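Local coordinates for protein CrmK (Actinoalloteichus sp. WH1-2216-6, PDB 5I1V) that is a covalently flavinylated, FAD-dependent oxidase that takes part in recycling a shunt product during caerulomycin biosynthesis, at residues I78-D90 with V98-L111. Residues are numbered along the deposited sequence; the frame is centred on the assembly and turned at random.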
loop_
_atom_site.group_PDB
_atom_site.type_symbol
_atom_site.label_atom_id
_atom_site.label_comp_id
_atom_site.label_asym_id
_atom_site.label_seq_id
_atom_site.Cartn_x
_atom_site.Cartn_y
_atom_site.Cartn_z
ATOM N N ILE A 78 -23.835 1.899 -9.493
ATOM C CA ILE A 78 -22.423 1.627 -9.676
ATOM C C ILE A 78 -22.127 0.198 -9.269
ATOM O O ILE A 78 -22.466 -0.219 -8.164
ATOM C CB ILE A 78 -21.575 2.606 -8.856
ATOM C CG1 ILE A 78 -21.752 3.984 -9.396
ATOM C CG2 ILE A 78 -20.104 2.157 -8.855
ATOM C CD1 ILE A 78 -21.067 5.058 -8.551
ATOM N N VAL A 79 -21.610 -0.601 -10.210
ATOM C CA VAL A 79 -21.219 -1.968 -9.952
ATOM C C VAL A 79 -19.737 -1.938 -9.529
ATOM O O VAL A 79 -18.871 -1.574 -10.349
ATOM C CB VAL A 79 -21.371 -2.835 -11.215
ATOM C CG1 VAL A 79 -20.869 -4.233 -10.959
ATOM C CG2 VAL A 79 -22.820 -2.904 -11.667
ATOM N N ASP A 80 -19.447 -2.312 -8.286
ATOM C CA ASP A 80 -18.095 -2.198 -7.763
ATOM C C ASP A 80 -17.534 -3.615 -7.773
ATOM O O ASP A 80 -18.069 -4.490 -7.126
ATOM C CB ASP A 80 -18.102 -1.615 -6.385
ATOM C CG ASP A 80 -16.725 -1.432 -5.791
ATOM O OD1 ASP A 80 -15.886 -2.346 -5.840
ATOM O OD2 ASP A 80 -16.475 -0.336 -5.228
ATOM N N LEU A 81 -16.471 -3.804 -8.529
ATOM C CA LEU A 81 -15.846 -5.147 -8.732
ATOM C C LEU A 81 -14.725 -5.496 -7.760
ATOM O O LEU A 81 -14.013 -6.470 -7.964
ATOM C CB LEU A 81 -15.363 -5.223 -10.162
ATOM C CG LEU A 81 -16.446 -5.170 -11.235
ATOM C CD1 LEU A 81 -15.832 -5.504 -12.592
ATOM C CD2 LEU A 81 -17.601 -6.110 -10.999
ATOM N N SER A 82 -14.544 -4.712 -6.700
ATOM C CA SER A 82 -13.416 -4.937 -5.778
ATOM C C SER A 82 -13.420 -6.287 -5.068
ATOM O O SER A 82 -12.370 -6.759 -4.682
ATOM C CB SER A 82 -13.314 -3.774 -4.763
ATOM O OG SER A 82 -14.530 -3.628 -4.072
ATOM N N SER A 83 -14.562 -6.961 -4.969
ATOM C CA SER A 83 -14.600 -8.311 -4.419
ATOM C C SER A 83 -14.317 -9.425 -5.450
ATOM O O SER A 83 -14.369 -10.575 -5.100
ATOM C CB SER A 83 -15.953 -8.567 -3.717
ATOM O OG SER A 83 -16.187 -7.588 -2.675
ATOM N N MET A 84 -14.055 -9.094 -6.707
ATOM C CA MET A 84 -13.634 -10.064 -7.713
ATOM C C MET A 84 -12.169 -9.749 -8.049
ATOM O O MET A 84 -11.885 -9.016 -8.981
ATOM C CB MET A 84 -14.521 -9.939 -8.981
ATOM C CG MET A 84 -15.978 -10.324 -8.749
ATOM S SD MET A 84 -17.082 -10.128 -10.157
ATOM C CE MET A 84 -16.337 -11.138 -11.429
ATOM N N SER A 85 -11.256 -10.278 -7.246
ATOM C CA SER A 85 -9.841 -9.948 -7.386
ATOM C C SER A 85 -8.965 -11.196 -7.518
ATOM O O SER A 85 -7.762 -11.150 -7.293
ATOM C CB SER A 85 -9.409 -9.108 -6.196
ATOM O OG SER A 85 -9.612 -9.921 -5.029
ATOM N N HIS A 86 -9.557 -12.339 -7.897
ATOM C CA HIS A 86 -8.748 -13.497 -8.121
ATOM C C HIS A 86 -7.653 -13.291 -9.174
ATOM O O HIS A 86 -7.920 -12.740 -10.246
ATOM C CB HIS A 86 -9.635 -14.677 -8.517
ATOM C CG HIS A 86 -8.856 -15.893 -8.861
ATOM N ND1 HIS A 86 -8.279 -16.690 -7.894
ATOM C CD2 HIS A 86 -8.516 -16.432 -10.052
ATOM C CE1 HIS A 86 -7.640 -17.688 -8.480
ATOM N NE2 HIS A 86 -7.777 -17.560 -9.788
ATOM N N VAL A 87 -6.440 -13.785 -8.878
ATOM C CA VAL A 87 -5.295 -13.864 -9.828
ATOM C C VAL A 87 -4.748 -15.306 -9.758
ATOM O O VAL A 87 -4.506 -15.813 -8.677
ATOM C CB VAL A 87 -4.173 -12.879 -9.444
ATOM C CG1 VAL A 87 -2.945 -13.041 -10.329
ATOM C CG2 VAL A 87 -4.678 -11.454 -9.549
ATOM N N GLY A 88 -4.655 -15.983 -10.887
ATOM C CA GLY A 88 -4.283 -17.403 -10.899
ATOM C C GLY A 88 -3.960 -17.844 -12.315
ATOM O O GLY A 88 -4.415 -17.234 -13.263
ATOM N N TYR A 89 -3.164 -18.887 -12.463
ATOM C CA TYR A 89 -2.947 -19.503 -13.776
ATOM C C TYR A 89 -4.090 -20.413 -14.156
ATOM O O TYR A 89 -4.532 -21.202 -13.357
ATOM C CB TYR A 89 -1.716 -20.389 -13.751
ATOM C CG TYR A 89 -1.232 -20.799 -15.117
ATOM C CD1 TYR A 89 -0.850 -19.830 -16.047
ATOM C CD2 TYR A 89 -1.119 -22.161 -15.478
ATOM C CE1 TYR A 89 -0.339 -20.176 -17.264
ATOM C CE2 TYR A 89 -0.627 -22.520 -16.736
ATOM C CZ TYR A 89 -0.241 -21.528 -17.613
ATOM O OH TYR A 89 0.304 -21.836 -18.871
ATOM N N ASP A 90 -4.578 -20.247 -15.372
ATOM C CA ASP A 90 -5.666 -21.013 -15.939
ATOM C C ASP A 90 -5.016 -22.033 -16.896
ATOM O O ASP A 90 -4.555 -21.684 -18.028
ATOM C CB ASP A 90 -6.612 -20.056 -16.667
ATOM C CG ASP A 90 -7.859 -20.747 -17.260
ATOM O OD1 ASP A 90 -7.835 -21.954 -17.560
ATOM O OD2 ASP A 90 -8.867 -20.030 -17.485
ATOM N N VAL A 98 -6.893 -12.910 -14.521
ATOM C CA VAL A 98 -6.868 -11.759 -13.654
ATOM C C VAL A 98 -8.277 -11.178 -13.622
ATOM O O VAL A 98 -8.710 -10.569 -14.605
ATOM C CB VAL A 98 -5.874 -10.673 -14.142
ATOM C CG1 VAL A 98 -5.908 -9.435 -13.234
ATOM C CG2 VAL A 98 -4.426 -11.158 -14.226
ATOM N N GLU A 99 -8.973 -11.318 -12.506
ATOM C CA GLU A 99 -10.295 -10.651 -12.336
ATOM C C GLU A 99 -10.166 -9.146 -12.352
ATOM O O GLU A 99 -9.123 -8.605 -11.938
ATOM C CB GLU A 99 -11.029 -11.147 -11.089
ATOM C CG GLU A 99 -11.667 -12.480 -11.406
ATOM C CD GLU A 99 -12.370 -13.165 -10.239
ATOM O OE1 GLU A 99 -12.201 -12.709 -9.077
ATOM O OE2 GLU A 99 -13.107 -14.157 -10.503
ATOM N N ALA A 100 -11.222 -8.469 -12.817
ATOM C CA ALA A 100 -11.154 -7.002 -13.117
ATOM C C ALA A 100 -10.858 -6.208 -11.890
ATOM O O ALA A 100 -10.315 -5.072 -11.948
ATOM C CB ALA A 100 -12.470 -6.533 -13.688
ATOM N N GLY A 101 -11.249 -6.737 -10.744
ATOM C CA GLY A 101 -11.041 -5.983 -9.527
ATOM C C GLY A 101 -9.739 -6.215 -8.826
ATOM O O GLY A 101 -9.525 -5.614 -7.785
ATOM N N ALA A 102 -8.834 -7.020 -9.391
ATOM C CA ALA A 102 -7.477 -7.165 -8.835
ATOM C C ALA A 102 -6.727 -5.853 -9.051
ATOM O O ALA A 102 -6.917 -5.203 -10.070
ATOM C CB ALA A 102 -6.767 -8.321 -9.547
ATOM N N THR A 103 -5.920 -5.418 -8.085
ATOM C CA THR A 103 -5.111 -4.215 -8.274
ATOM C C THR A 103 -3.730 -4.625 -8.755
ATOM O O THR A 103 -3.250 -5.783 -8.540
ATOM C CB THR A 103 -4.993 -3.442 -6.969
ATOM O OG1 THR A 103 -4.494 -4.328 -5.970
ATOM C CG2 THR A 103 -6.337 -2.953 -6.538
ATOM N N VAL A 104 -3.065 -3.717 -9.434
ATOM C CA VAL A 104 -1.774 -4.073 -10.054
ATOM C C VAL A 104 -0.709 -4.516 -9.040
ATOM O O VAL A 104 0.041 -5.465 -9.299
ATOM C CB VAL A 104 -1.197 -2.948 -10.908
ATOM C CG1 VAL A 104 -2.205 -2.515 -11.956
ATOM C CG2 VAL A 104 -0.785 -1.838 -10.028
ATOM N N GLY A 105 -0.682 -3.894 -7.873
ATOM C CA GLY A 105 0.350 -4.231 -6.860
ATOM C C GLY A 105 0.277 -5.687 -6.433
ATOM O O GLY A 105 1.310 -6.396 -6.229
ATOM N N GLN A 106 -0.963 -6.105 -6.274
ATOM C CA GLN A 106 -1.341 -7.418 -5.866
ATOM C C GLN A 106 -1.004 -8.425 -6.938
ATOM O O GLN A 106 -0.476 -9.495 -6.660
ATOM C CB GLN A 106 -2.857 -7.411 -5.636
ATOM C CG GLN A 106 -3.516 -8.758 -5.477
ATOM C CD GLN A 106 -5.028 -8.706 -5.705
ATOM O OE1 GLN A 106 -5.657 -7.615 -5.797
ATOM N NE2 GLN A 106 -5.629 -9.890 -5.789
ATOM N N ILE A 107 -1.378 -8.093 -8.168
ATOM C CA ILE A 107 -1.102 -8.906 -9.316
ATOM C C ILE A 107 0.426 -9.153 -9.386
ATOM O O ILE A 107 0.883 -10.308 -9.548
ATOM C CB ILE A 107 -1.604 -8.208 -10.631
ATOM C CG1 ILE A 107 -3.130 -8.160 -10.710
ATOM C CG2 ILE A 107 -1.144 -8.962 -11.848
ATOM C CD1 ILE A 107 -3.667 -7.201 -11.756
ATOM N N TYR A 108 1.229 -8.101 -9.239
ATOM C CA TYR A 108 2.656 -8.282 -9.400
ATOM C C TYR A 108 3.196 -9.234 -8.342
ATOM O O TYR A 108 4.048 -10.084 -8.641
ATOM C CB TYR A 108 3.422 -6.987 -9.294
ATOM C CG TYR A 108 3.207 -5.996 -10.410
ATOM C CD1 TYR A 108 2.799 -6.397 -11.676
ATOM C CD2 TYR A 108 3.457 -4.634 -10.194
ATOM C CE1 TYR A 108 2.614 -5.465 -12.688
ATOM C CE2 TYR A 108 3.289 -3.700 -11.210
ATOM C CZ TYR A 108 2.862 -4.131 -12.451
ATOM O OH TYR A 108 2.684 -3.228 -13.468
ATOM N N ARG A 109 2.715 -9.086 -7.112
ATOM C CA ARG A 109 3.202 -9.886 -6.013
ATOM C C ARG A 109 2.841 -11.330 -6.224
ATOM O O ARG A 109 3.671 -12.184 -6.006
ATOM C CB ARG A 109 2.626 -9.424 -4.673
ATOM C CG ARG A 109 3.370 -8.250 -4.080
ATOM C CD ARG A 109 3.030 -8.178 -2.604
ATOM N NE ARG A 109 1.845 -7.382 -2.453
ATOM C CZ ARG A 109 1.848 -6.102 -2.086
ATOM N NH1 ARG A 109 2.987 -5.466 -1.791
ATOM N NH2 ARG A 109 0.690 -5.453 -2.000
ATOM N N VAL A 110 1.618 -11.605 -6.663
ATOM C CA VAL A 110 1.202 -12.980 -6.919
ATOM C C VAL A 110 1.996 -13.647 -8.059
ATOM O O VAL A 110 2.471 -14.781 -7.937
ATOM C CB VAL A 110 -0.303 -13.051 -7.226
ATOM C CG1 VAL A 110 -0.703 -14.462 -7.635
ATOM C CG2 VAL A 110 -1.098 -12.642 -5.978
ATOM N N LEU A 111 2.063 -12.973 -9.195
ATOM C CA LEU A 111 2.758 -13.471 -10.368
ATOM C C LEU A 111 4.219 -13.718 -10.078
ATOM O O LEU A 111 4.744 -14.776 -10.428
ATOM C CB LEU A 111 2.654 -12.515 -11.545
ATOM C CG LEU A 111 1.276 -12.432 -12.170
ATOM C CD1 LEU A 111 1.327 -11.639 -13.484
ATOM C CD2 LEU A 111 0.632 -13.790 -12.370
#
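V87 spreads its two methyls over helix 104-111 and the turn before it. Chi1 of 175° sets CG1 opposite the backbone N, which carries it to V110 CG1 (3.8 Å) and near L111, while CG2 fits between A102 CB and I107 CG1, each 3.8 Å away. A short branched residue suits this strand position, one methyl toward V110 and L111, the other between A102 and I107; V98, its antiparallel non-hydrogen-bonded partner, lies on the same face of the sheet. Toward the flavin nucleotide, L81 CD1 packs on A100 CB (3.7 Å), and both residues touch FAD. Between these apolar patches G101, having no side chain, lets its CA come within 3.4 Å of L81 O in a CA-H...O contact. G101 N also gives M84 O a weak hydrogen bond. At the polar edge, E99 N meets H86 O almost straight (2.9 Å, 173°). E99, stretched out along its length, carries OE1 to H86 N (2.9 Å), which sits above the carboxylate plane; OE2 forms a salt bridge with R199, so a glutamate serves both. Q106 NE2 makes a weak hydrogen bond to S85 O, and its OE1 accepts from T103 N. The arrangement is a beta hairpin, 87-90 with 95-99, packed against the following helix in the FAD-binding domain of a PCMH-type flavoenzyme.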